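Local atomic coordinates of AxyAgu115A (Amphibacillus xylanus NBRC 15112, PDB entry 6NPS), a protein that probably hydrolyses glycosidic bonds as a family GH115 alpha-glucuronidase, releasing glucuronic acid side groups from arabinoglucuronoxylan. Residues L461-F464 with L465-Y469; K583-L586 with L587-K590. The protein carries 3 engineered substitutions. One frame throughout, in Å; residues are numbered along the deposited sequence.

Both contacts are short runs of about two helical turns in which side chains three or four residues apart pack along one continuous stretch, but they serve different parts of the chain. Contact 1 lies on helix 458-469, against the parallel strands of the GH115 barrel domain, its centre about 12 Å from the centre of the chain. Contact 2 belongs to the long helix 564-596, packed between helices 537-558 and 601-629, about 24 Å from that centre. The two centres are 36 Å apart and the nearest atoms about 24 Å, so they do not touch. In each, one charged side chain (D466 in contact 1, K590 in contact 2) is hydrogen-bonded to a glycerol, probably from the crystallisation liquor.

Contact 1 (L461-F464 with L465-Y469); sequences LSFF and LDLAY
L461 and L465, one helix turn apart, send their side chains out alongside each other. The bump of this pair is CD1 of L465, which rests 3.7 Å from CD1 of L461 and also reaches L461 CG. With its CG beside the backbone N (chi1 -68°), L465 turns back toward the preceding turn, and its CG sits 3.6 Å from the carbonyl O of L461. The other branch of L465 leans to the neighbouring ring: CD2 lies 4.1 Å from F464 CD1, so the leucine fills the groove between L461 and F464.

A second, looser pair forms on another side of the helix. F463 and L467 both carry CG anti to the backbone N, which sends them out in the same direction, and L467 CD2 approaches F463 CE2 obliquely at 4.2 Å. Underneath, the backbone is regular: L465 N gives its hydrogen to L461 O at 3.0 Å, with an N-H...O angle of 167°, and the next three amides bond to S462, F463 and F464 in the same i to i+4 pattern. CB of D466 lies 3.2 Å from S462 O, as the helix backbone sets it, while its carboxylate is held elsewhere, by a salt bridge to K209 and a hydrogen bond to Y485.

The outer surfaces of these side chains meet the rest of the domain. L461 and F464 press on V449, L467 and A468 on W447, and L465 and A468 reach R171, while the F463 ring packs edge-to-face with Y485. A helix that follows strand 446-450 and covers it and the adjacent parallel strand 170-174 with leucine, phenylalanine and alanine side chains is the arrangement of a TIM barrel, consistent with the catalytic-domain fold of family GH115.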
loop_
_atom_site.group_PDB
_atom_site.type_symbol
_atom_site.label_atom_id
_atom_site.label_comp_id
_atom_site.label_asym_id
_atom_site.label_seq_id
_atom_site.Cartn_x
_atom_site.Cartn_y
_atom_site.Cartn_z
ATOM N N LEU A 461 36.451 -15.043 -6.078
ATOM C CA LEU A 461 37.033 -16.367 -6.317
ATOM C C LEU A 461 38.556 -16.322 -6.215
ATOM O O LEU A 461 39.179 -17.220 -5.643
ATOM C CB LEU A 461 36.584 -16.905 -7.693
ATOM C CG LEU A 461 37.226 -18.268 -8.094
ATOM C CD1 LEU A 461 36.844 -19.330 -7.061
ATOM C CD2 LEU A 461 36.820 -18.687 -9.523
ATOM N N SER A 462 39.181 -15.294 -6.794
ATOM C CA SER A 462 40.628 -15.147 -6.669
ATOM C C SER A 462 41.019 -15.066 -5.191
ATOM O O SER A 462 41.976 -15.712 -4.747
ATOM C CB SER A 462 41.092 -13.894 -7.441
ATOM O OG SER A 462 40.923 -13.984 -8.857
ATOM N N PHE A 463 40.262 -14.277 -4.413
ATOM C CA PHE A 463 40.552 -14.103 -2.998
ATOM C C PHE A 463 40.403 -15.418 -2.234
ATOM O O PHE A 463 41.250 -15.774 -1.406
ATOM C CB PHE A 463 39.621 -13.022 -2.406
ATOM C CG PHE A 463 39.852 -12.831 -0.925
ATOM C CD1 PHE A 463 41.050 -12.320 -0.487
ATOM C CD2 PHE A 463 38.907 -13.251 0.011
ATOM C CE1 PHE A 463 41.334 -12.204 0.871
ATOM C CE2 PHE A 463 39.168 -13.116 1.388
ATOM C CZ PHE A 463 40.390 -12.593 1.804
ATOM N N PHE A 464 39.285 -16.117 -2.462
ATOM C CA PHE A 464 38.979 -17.366 -1.775
ATOM C C PHE A 464 40.089 -18.390 -2.002
ATOM O O PHE A 464 40.602 -18.998 -1.047
ATOM C CB PHE A 464 37.634 -17.888 -2.295
ATOM C CG PHE A 464 37.122 -19.144 -1.596
ATOM C CD1 PHE A 464 37.369 -20.389 -2.142
ATOM C CD2 PHE A 464 36.323 -19.049 -0.467
ATOM C CE1 PHE A 464 36.888 -21.572 -1.530
ATOM C CE2 PHE A 464 35.839 -20.193 0.175
ATOM C CZ PHE A 464 36.108 -21.475 -0.380
ATOM N N LEU A 465 40.537 -18.521 -3.251
ATOM C CA LEU A 465 41.595 -19.475 -3.573
ATOM C C LEU A 465 42.996 -18.967 -3.191
ATOM O O LEU A 465 43.904 -19.787 -2.958
ATOM C CB LEU A 465 41.521 -19.821 -5.070
ATOM C CG LEU A 465 40.244 -20.621 -5.435
ATOM C CD1 LEU A 465 40.170 -20.925 -6.910
ATOM C CD2 LEU A 465 40.164 -21.936 -4.648
ATOM N N ASP A 466 43.201 -17.646 -3.100
ATOM C CA ASP A 466 44.495 -17.156 -2.618
ATOM C C ASP A 466 44.599 -17.360 -1.124
ATOM O O ASP A 466 45.666 -17.691 -0.606
ATOM C CB ASP A 466 44.669 -15.661 -2.942
ATOM C CG ASP A 466 45.460 -15.420 -4.221
ATOM O OD1 ASP A 466 46.442 -16.159 -4.445
ATOM O OD2 ASP A 466 45.095 -14.494 -5.006
ATOM N N LEU A 467 43.484 -17.153 -0.425
ATOM C CA LEU A 467 43.381 -17.444 1.002
ATOM C C LEU A 467 43.597 -18.926 1.291
ATOM O O LEU A 467 44.340 -19.283 2.216
ATOM C CB LEU A 467 41.997 -16.979 1.493
ATOM C CG LEU A 467 41.737 -17.098 2.995
ATOM C CD1 LEU A 467 42.799 -16.296 3.752
ATOM C CD2 LEU A 467 40.313 -16.614 3.311
ATOM N N ALA A 468 42.971 -19.810 0.499
ATOM C CA ALA A 468 43.158 -21.253 0.684
ATOM C C ALA A 468 44.603 -21.658 0.427
ATOM O O ALA A 468 45.150 -22.536 1.113
ATOM C CB ALA A 468 42.237 -22.062 -0.254
ATOM N N TYR A 469 45.235 -21.035 -0.565
ATOM C CA TYR A 469 46.584 -21.445 -0.939
ATOM C C TYR A 469 47.625 -20.970 0.068
ATOM O O TYR A 469 48.522 -21.733 0.430
ATOM C CB TYR A 469 46.890 -20.928 -2.342
ATOM C CG TYR A 469 48.297 -21.221 -2.835
ATOM C CD1 TYR A 469 48.653 -22.498 -3.294
ATOM C CD2 TYR A 469 49.272 -20.222 -2.840
ATOM C CE1 TYR A 469 49.955 -22.762 -3.741
ATOM C CE2 TYR A 469 50.581 -20.482 -3.293
ATOM C CZ TYR A 469 50.901 -21.750 -3.741
ATOM O OH TYR A 469 52.174 -21.988 -4.184
#

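Contact 2 (K583-L586 with L587-K590); sequences KMWL and LNGK
The methylene chain of K583 passes along one methyl of L587. CG of K583 lies 3.7 Å from L587 CD1, with CE of the lysine a little farther from the same methyl. The extended lysine chain, anti to the backbone N at chi1 (173°), thus follows that branch and carries NZ beyond it. L587 takes the other course: its CG stands beside the backbone N, 3.3 Å from the carbonyl O of K583. That oxygen also accepts the amide of L587 at 2.8 Å in a nearly straight bond, with an N-H...O angle of 173°.

W585 and N588 make the second pair, their side chains leaving the helix in a common direction. The side-chain oxygen OD1 of N588 comes 3.5 Å from CZ3 of the indole and almost as near to CE3, approaching the six-membered ring obliquely, with the amide and ring planes 44° apart. The neighbouring M584 lays its CE methyl over one face of the indole, 3.6 Å above the plane and displaced from the ring centre. G589 and K590 continue the backbone ladder, their amides bonding to W585 O and L586 O.

Around this part of the helix, L586 touches T538 and L541 of helix 537-558, whereas M584 and L587 meet V609 of helix 601-629. Chemically, the contact combines methylene-methyl packing of K583 on L587 with a carbonyl oxygen of N588 set against indole carbons, over regular backbone bonds. The polar ends reach farther: the salt bridge of K590 NZ with D539 joins the helix to helix 537-558, K583 NZ adds at most a weak, long ion pair with D546, and N588 ND2 bonds to V654 O, joining the helix to the chain there.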
loop_
_atom_site.group_PDB
_atom_site.type_symbol
_atom_site.label_atom_id
_atom_site.label_comp_id
_atom_site.label_asym_id
_atom_site.label_seq_id
_atom_site.Cartn_x
_atom_site.Cartn_y
_atom_site.Cartn_z
ATOM N N LYS A 583 19.817 1.937 -7.615
ATOM C CA LYS A 583 19.322 3.292 -7.849
ATOM C C LYS A 583 17.875 3.284 -8.308
ATOM O O LYS A 583 17.061 4.105 -7.863
ATOM C CB LYS A 583 20.207 3.960 -8.884
ATOM C CG LYS A 583 19.747 5.336 -9.375
ATOM C CD LYS A 583 20.791 5.828 -10.398
ATOM C CE LYS A 583 20.412 7.155 -11.068
ATOM N NZ LYS A 583 21.351 7.305 -12.252
ATOM N N MET A 584 17.551 2.382 -9.228
ATOM C CA MET A 584 16.198 2.274 -9.748
ATOM C C MET A 584 15.198 2.113 -8.622
ATOM O O MET A 584 14.164 2.784 -8.596
ATOM C CB MET A 584 16.090 1.082 -10.698
ATOM C CG MET A 584 14.668 0.881 -11.238
ATOM S SD MET A 584 14.633 -0.581 -12.342
ATOM C CE MET A 584 14.749 -1.897 -11.145
ATOM N N TRP A 585 15.480 1.196 -7.700
ATOM C CA TRP A 585 14.549 0.926 -6.609
ATOM C C TRP A 585 14.503 2.058 -5.592
ATOM O O TRP A 585 13.454 2.311 -4.999
ATOM C CB TRP A 585 14.930 -0.375 -5.920
ATOM C CG TRP A 585 14.544 -1.599 -6.736
ATOM C CD1 TRP A 585 15.390 -2.532 -7.262
ATOM C CD2 TRP A 585 13.218 -2.013 -7.067
ATOM N NE1 TRP A 585 14.667 -3.514 -7.902
ATOM C CE2 TRP A 585 13.331 -3.218 -7.804
ATOM C CE3 TRP A 585 11.935 -1.477 -6.806
ATOM C CZ2 TRP A 585 12.217 -3.914 -8.293
ATOM C CZ3 TRP A 585 10.828 -2.159 -7.294
ATOM C CH2 TRP A 585 10.974 -3.380 -8.026
ATOM N N LEU A 586 15.653 2.663 -5.289
ATOM C CA LEU A 586 15.696 3.788 -4.374
ATOM C C LEU A 586 14.905 4.973 -4.929
ATOM O O LEU A 586 14.146 5.607 -4.189
ATOM C CB LEU A 586 17.145 4.184 -4.104
ATOM C CG LEU A 586 17.945 3.139 -3.324
ATOM C CD1 LEU A 586 19.409 3.537 -3.375
ATOM C CD2 LEU A 586 17.479 3.065 -1.929
ATOM N N LEU A 587 15.066 5.278 -6.224
ATOM C CA LEU A 587 14.227 6.303 -6.866
ATOM C C LEU A 587 12.754 5.928 -6.856
ATOM O O LEU A 587 11.879 6.803 -6.749
ATOM C CB LEU A 587 14.703 6.544 -8.317
ATOM C CG LEU A 587 16.071 7.195 -8.450
ATOM C CD1 LEU A 587 16.504 7.099 -9.880
ATOM C CD2 LEU A 587 16.055 8.754 -8.015
ATOM N N ASN A 588 12.437 4.640 -7.061
ATOM C CA ASN A 588 11.049 4.207 -7.001
ATOM C C ASN A 588 10.463 4.466 -5.610
ATOM O O ASN A 588 9.281 4.833 -5.479
ATOM C CB ASN A 588 10.967 2.705 -7.391
ATOM C CG ASN A 588 9.541 2.173 -7.504
ATOM O OD1 ASN A 588 9.319 0.971 -7.308
ATOM N ND2 ASN A 588 8.585 3.027 -7.872
ATOM N N GLY A 589 11.259 4.244 -4.565
ATOM C CA GLY A 589 10.811 4.591 -3.221
ATOM C C GLY A 589 10.513 6.080 -3.059
ATOM O O GLY A 589 9.495 6.450 -2.482
ATOM N N LYS A 590 11.380 6.949 -3.583
ATOM C CA LYS A 590 11.082 8.388 -3.529
ATOM C C LYS A 590 9.850 8.730 -4.356
ATOM O O LYS A 590 9.016 9.537 -3.920
ATOM C CB LYS A 590 12.280 9.195 -4.013
ATOM C CG LYS A 590 13.521 9.077 -3.104
ATOM C CD LYS A 590 14.706 9.849 -3.721
ATOM C CE LYS A 590 14.318 11.263 -3.910
ATOM N NZ LYS A 590 15.361 12.101 -3.306
#